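Local coordinates for adapter protein MecA 1 (Bacillus subtilis, PDB 3JTP) that serves as an adaptor that targets unfolded and aggregated proteins, ComK and Spx to the ClpC protease, this C-terminal domain being the part that interacts with ClpC, at residues F9-L22 and L59-I71. The protein carries 3 engineered substitutions. Sequence-based numbering, arbitrary orientation.
Engineered in segment 59-71: Met-62 (natural residue Leu), Asn-67 (natural residue Thr).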
loop_
_atom_site.group_PDB
_atom_site.type_symbol
_atom_site.label_atom_id
_atom_site.label_comp_id
_atom_site.label_asym_id
_atom_site.label_seq_id
_atom_site.Cartn_x
_atom_site.Cartn_y
_atom_site.Cartn_z
ATOM N N PHE A 9 0.867 -7.367 4.742
ATOM C CA PHE A 9 1.967 -6.434 4.929
ATOM C C PHE A 9 1.457 -5.030 5.175
ATOM O O PHE A 9 0.453 -4.607 4.589
ATOM C CB PHE A 9 2.889 -6.410 3.711
ATOM C CG PHE A 9 3.736 -7.628 3.573
ATOM C CD1 PHE A 9 5.018 -7.661 4.107
ATOM C CD2 PHE A 9 3.256 -8.756 2.908
ATOM C CE1 PHE A 9 5.811 -8.804 3.984
ATOM C CE2 PHE A 9 4.040 -9.898 2.777
ATOM C CZ PHE A 9 5.317 -9.924 3.314
ATOM N N VAL A 10 2.142 -4.308 6.053
ATOM C CA VAL A 10 1.970 -2.876 6.084
ATOM C C VAL A 10 3.249 -2.256 5.578
ATOM O O VAL A 10 4.320 -2.502 6.132
ATOM C CB VAL A 10 1.727 -2.349 7.469
ATOM C CG1 VAL A 10 1.870 -0.845 7.448
ATOM C CG2 VAL A 10 0.344 -2.757 7.957
ATOM N N LEU A 11 3.127 -1.446 4.531
ATOM C CA LEU A 11 4.279 -0.806 3.903
ATOM C C LEU A 11 4.200 0.694 4.141
ATOM O O LEU A 11 3.117 1.288 4.055
ATOM C CB LEU A 11 4.296 -1.096 2.401
ATOM C CG LEU A 11 4.172 -2.573 2.006
ATOM C CD1 LEU A 11 4.077 -2.706 0.503
ATOM C CD2 LEU A 11 5.322 -3.407 2.544
ATOM N N ARG A 12 5.330 1.321 4.452
ATOM C CA ARG A 12 5.302 2.750 4.701
ATOM C C ARG A 12 5.962 3.525 3.584
ATOM O O ARG A 12 7.028 3.133 3.068
ATOM C CB ARG A 12 5.952 3.101 6.029
ATOM C CG ARG A 12 7.462 2.976 6.047
ATOM C CD ARG A 12 8.016 3.625 7.323
ATOM N NE ARG A 12 9.464 3.456 7.441
ATOM C CZ ARG A 12 10.035 2.294 7.720
ATOM N NH1 ARG A 12 9.258 1.240 7.882
ATOM N NH2 ARG A 12 11.362 2.184 7.812
ATOM N N PHE A 13 5.321 4.630 3.219
ATOM C CA PHE A 13 5.823 5.502 2.160
ATOM C C PHE A 13 6.232 6.839 2.740
ATOM O O PHE A 13 5.486 7.439 3.497
ATOM C CB PHE A 13 4.745 5.730 1.095
ATOM C CG PHE A 13 4.357 4.489 0.347
ATOM C CD1 PHE A 13 4.760 4.299 -0.969
ATOM C CD2 PHE A 13 3.579 3.507 0.954
ATOM C CE1 PHE A 13 4.394 3.164 -1.667
ATOM C CE2 PHE A 13 3.212 2.352 0.256
ATOM C CZ PHE A 13 3.625 2.187 -1.059
ATOM N N GLY A 14 7.410 7.315 2.353
ATOM C CA GLY A 14 7.883 8.613 2.798
ATOM C C GLY A 14 7.061 9.779 2.269
ATOM O O GLY A 14 7.001 10.827 2.895
ATOM N N ASP A 15 6.427 9.615 1.112
ATOM C CA ASP A 15 5.535 10.664 0.638
ATOM C C ASP A 15 4.505 10.182 -0.380
ATOM O O ASP A 15 4.636 9.117 -0.966
ATOM C CB ASP A 15 6.323 11.857 0.091
ATOM C CG ASP A 15 7.051 11.526 -1.198
ATOM O OD1 ASP A 15 7.175 10.321 -1.504
ATOM O OD2 ASP A 15 7.500 12.464 -1.901
ATOM N N PHE A 16 3.473 10.984 -0.573
ATOM C CA PHE A 16 2.381 10.601 -1.445
ATOM C C PHE A 16 2.801 10.305 -2.894
ATOM O O PHE A 16 2.206 9.440 -3.530
ATOM C CB PHE A 16 1.272 11.655 -1.411
ATOM C CG PHE A 16 -0.025 11.150 -1.911
ATOM C CD1 PHE A 16 -0.567 9.998 -1.378
ATOM C CD2 PHE A 16 -0.691 11.801 -2.926
ATOM C CE1 PHE A 16 -1.762 9.494 -1.845
ATOM C CE2 PHE A 16 -1.883 11.317 -3.400
ATOM C CZ PHE A 16 -2.427 10.160 -2.854
ATOM N N GLU A 17 3.809 10.998 -3.420
ATOM C CA GLU A 17 4.184 10.773 -4.818
ATOM C C GLU A 17 4.602 9.327 -5.019
ATOM O O GLU A 17 4.330 8.742 -6.062
ATOM C CB GLU A 17 5.293 11.719 -5.310
ATOM C CG GLU A 17 5.200 13.145 -4.776
ATOM C CD GLU A 17 3.913 13.849 -5.177
ATOM O OE1 GLU A 17 3.536 14.839 -4.492
ATOM O OE2 GLU A 17 3.294 13.415 -6.184
ATOM N N ASP A 18 5.249 8.740 -4.022
ATOM C CA ASP A 18 5.706 7.368 -4.158
ATOM C C ASP A 18 4.532 6.399 -4.156
ATOM O O ASP A 18 4.600 5.366 -4.801
ATOM C CB ASP A 18 6.707 7.004 -3.064
ATOM C CG ASP A 18 8.053 7.714 -3.242
ATOM O OD1 ASP A 18 8.298 8.230 -4.353
ATOM O OD2 ASP A 18 8.851 7.767 -2.276
ATOM N N VAL A 19 3.467 6.727 -3.430
ATOM C CA VAL A 19 2.232 5.936 -3.516
ATOM C C VAL A 19 1.649 5.991 -4.937
ATOM O O VAL A 19 1.376 4.958 -5.532
ATOM C CB VAL A 19 1.172 6.387 -2.496
ATOM C CG1 VAL A 19 -0.083 5.479 -2.588
ATOM C CG2 VAL A 19 1.769 6.389 -1.053
ATOM N N ILE A 20 1.493 7.197 -5.485
ATOM C CA ILE A 20 1.007 7.381 -6.854
ATOM C C ILE A 20 1.874 6.594 -7.857
ATOM O O ILE A 20 1.337 5.847 -8.674
ATOM C CB ILE A 20 0.974 8.864 -7.255
ATOM C CG1 ILE A 20 0.029 9.654 -6.353
ATOM C CG2 ILE A 20 0.539 9.042 -8.726
ATOM C CD1 ILE A 20 0.141 11.170 -6.579
ATOM N N SER A 21 3.198 6.763 -7.784
ATOM C CA SER A 21 4.139 5.981 -8.601
ATOM C C SER A 21 3.860 4.495 -8.537
ATOM O O SER A 21 3.782 3.845 -9.571
ATOM C CB SER A 21 5.592 6.216 -8.187
ATOM O OG SER A 21 6.009 7.516 -8.533
ATOM N N LEU A 22 3.720 3.949 -7.326
ATOM C CA LEU A 22 3.434 2.528 -7.183
ATOM C C LEU A 22 2.142 2.174 -7.895
ATOM O O LEU A 22 2.059 1.157 -8.580
ATOM C CB LEU A 22 3.327 2.127 -5.722
ATOM C CG LEU A 22 3.819 0.727 -5.349
ATOM C CD1 LEU A 22 3.085 0.241 -4.098
ATOM C CD2 LEU A 22 3.671 -0.272 -6.465
ATOM N N LEU A 59 5.692 -7.772 -4.336
ATOM C CA LEU A 59 6.251 -7.147 -3.149
ATOM C C LEU A 59 7.507 -6.365 -3.487
ATOM O O LEU A 59 7.660 -5.224 -3.060
ATOM C CB LEU A 59 6.581 -8.201 -2.090
ATOM C CG LEU A 59 7.033 -7.629 -0.749
ATOM C CD1 LEU A 59 5.993 -6.628 -0.268
ATOM C CD2 LEU A 59 7.227 -8.738 0.277
ATOM N N SER A 60 8.398 -6.988 -4.257
ATOM C CA SER A 60 9.714 -6.416 -4.536
ATOM C C SER A 60 9.643 -5.084 -5.290
ATOM O O SER A 60 10.521 -4.237 -5.131
ATOM C CB SER A 60 10.594 -7.408 -5.304
ATOM O OG SER A 60 10.215 -7.466 -6.674
ATOM N N ILE A 61 8.609 -4.891 -6.106
ATOM C CA ILE A 61 8.422 -3.584 -6.728
ATOM C C ILE A 61 7.816 -2.606 -5.741
ATOM O O ILE A 61 8.210 -1.437 -5.693
ATOM C CB ILE A 61 7.565 -3.643 -7.993
ATOM C CG1 ILE A 61 8.370 -4.266 -9.133
ATOM C CG2 ILE A 61 7.105 -2.241 -8.393
ATOM C CD1 ILE A 61 7.505 -4.812 -10.241
ATOM N N MET A 62 6.868 -3.082 -4.936
ATOM C CA MET A 62 6.282 -2.228 -3.921
ATOM C C MET A 62 7.400 -1.671 -3.058
ATOM O O MET A 62 7.361 -0.508 -2.670
ATOM C CB MET A 62 5.251 -2.985 -3.073
ATOM C CG MET A 62 3.873 -3.132 -3.719
ATOM S SD MET A 62 2.764 -4.113 -2.690
ATOM C CE MET A 62 1.181 -3.555 -3.181
ATOM N N LEU A 63 8.412 -2.492 -2.785
ATOM C CA LEU A 63 9.498 -2.091 -1.894
ATOM C C LEU A 63 10.537 -1.193 -2.540
ATOM O O LEU A 63 11.579 -0.917 -1.935
ATOM C CB LEU A 63 10.214 -3.308 -1.312
ATOM C CG LEU A 63 9.447 -4.180 -0.329
ATOM C CD1 LEU A 63 10.364 -5.280 0.179
ATOM C CD2 LEU A 63 8.902 -3.342 0.819
ATOM N N GLU A 64 10.296 -0.754 -3.770
ATOM C CA GLU A 64 11.156 0.289 -4.326
ATOM C C GLU A 64 10.623 1.650 -3.931
ATOM O O GLU A 64 11.375 2.623 -3.846
ATOM C CB GLU A 64 11.249 0.174 -5.840
ATOM C CG GLU A 64 11.944 -1.081 -6.253
ATOM C CD GLU A 64 12.696 -0.932 -7.530
ATOM O OE1 GLU A 64 13.374 -1.910 -7.866
ATOM O OE2 GLU A 64 12.623 0.138 -8.186
ATOM N N TYR A 65 9.314 1.697 -3.687
ATOM C CA TYR A 65 8.642 2.922 -3.302
ATOM C C TYR A 65 8.344 2.986 -1.814
ATOM O O TYR A 65 8.014 4.048 -1.294
ATOM C CB TYR A 65 7.380 3.085 -4.128
ATOM C CG TYR A 65 7.749 3.240 -5.566
ATOM C CD1 TYR A 65 8.326 4.423 -6.024
ATOM C CD2 TYR A 65 7.603 2.197 -6.447
ATOM C CE1 TYR A 65 8.712 4.577 -7.323
ATOM C CE2 TYR A 65 7.993 2.337 -7.765
ATOM C CZ TYR A 65 8.548 3.536 -8.188
ATOM O OH TYR A 65 8.923 3.682 -9.477
ATOM N N ALA A 66 8.493 1.863 -1.122
ATOM C CA ALA A 66 8.172 1.810 0.307
ATOM C C ALA A 66 9.099 0.914 1.140
ATOM O O ALA A 66 9.989 0.248 0.611
ATOM C CB ALA A 66 6.730 1.377 0.487
ATOM N N ASN A 67 8.860 0.896 2.453
ATOM C CA ASN A 67 9.602 0.047 3.373
ATOM C C ASN A 67 8.629 -0.772 4.219
ATOM O O ASN A 67 7.542 -0.300 4.539
ATOM C CB ASN A 67 10.468 0.923 4.285
ATOM C CG ASN A 67 11.688 1.500 3.558
ATOM O OD1 ASN A 67 12.632 0.775 3.238
ATOM N ND2 ASN A 67 11.666 2.803 3.298
ATOM N N GLU A 68 9.004 -1.991 4.589
ATOM C CA GLU A 68 8.155 -2.778 5.471
ATOM C C GLU A 68 8.069 -2.109 6.841
ATOM O O GLU A 68 9.080 -1.678 7.383
ATOM C CB GLU A 68 8.676 -4.208 5.584
ATOM C CG GLU A 68 8.049 -5.161 4.567
ATOM C CD GLU A 68 8.865 -6.423 4.365
ATOM O OE1 GLU A 68 10.040 -6.310 3.927
ATOM O OE2 GLU A 68 8.333 -7.521 4.641
ATOM N N SER A 69 6.861 -1.977 7.378
ATOM C CA SER A 69 6.710 -1.356 8.691
ATOM C C SER A 69 6.208 -2.346 9.737
ATOM O O SER A 69 5.503 -3.307 9.413
ATOM C CB SER A 69 5.761 -0.154 8.626
ATOM O OG SER A 69 5.604 0.455 9.904
ATOM N N SER A 70 6.561 -2.096 10.994
ATOM C CA SER A 70 6.021 -2.865 12.101
ATOM C C SER A 70 4.848 -2.119 12.710
ATOM O O SER A 70 4.195 -2.623 13.629
ATOM C CB SER A 70 7.075 -3.116 13.176
ATOM O OG SER A 70 8.270 -3.624 12.626
ATOM N N ILE A 71 4.576 -0.917 12.207
ATOM C CA ILE A 71 3.399 -0.180 12.666
ATOM C C ILE A 71 2.127 -1.013 12.446
ATOM O O ILE A 71 1.768 -1.346 11.312
ATOM C CB ILE A 71 3.248 1.170 11.956
ATOM C CG1 ILE A 71 4.494 2.044 12.168
ATOM C CG2 ILE A 71 1.994 1.873 12.439
ATOM C CD1 ILE A 71 4.707 2.546 13.582
HETATM O O HOH W 1 4.585 -5.168 7.610
HETATM O O HOH W 2 8.624 6.232 -0.075
#
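Leu-11 and Arg-12 pair with Glu-68 and Asn-67 in the antiparallel sheet of this alpha+beta domain, where the short strand 67-68 adds an outer edge to strand 8-13; on its other side that strand bonds to strand 40-46. Backbone hydrogen bonds run both ways between Arg-12 and Asn-67, the one from Arg-12 N to Asn-67 O being 2.7 Å long. Ser-69 N extends the ladder by donating to Val-10 O, and a water joins Val-10 N to Ser-69 O.

On the sheet face of Arg-12, its guanidinium lies flat over CB of the engineered Asn-67. With CG held between the backbone N and carbonyl carbon (chi1 73°) and the chain extended as far as NE, NH1 reaches Glu-68 O at 3.0 Å in a weak, bent bond.

The face of Leu-11 and Glu-68 is largely apolar here and carries helix 54-65. Leu-11 sends CD1 to SD of the engineered Met-62 (3.7 Å) and CD2 to Leu-63 and the Glu-68 CG. Leu-22 CD1 presses on Met-62 CG at a tight 3.5 Å. The Phe-13 ring is sandwiched, Ala-66 CB centred over one face 3.4 Å above the plane, Val-19 CG2 over the opposite face, nearer the rim; an alanine here would probably leave a gap between Val-19 of helix 16-24 and Ala-66, and both groups without their packing partner.

Ser-21 CB of helix 16-24 sits over one face of the Tyr-65 ring, a CH-pi contact 4.0 Å from its centroid. At the turn into that helix a second water accepts from Gly-14 N and donates to Asp-18 OD2 and, at 2.6 Å, to Tyr-65 O.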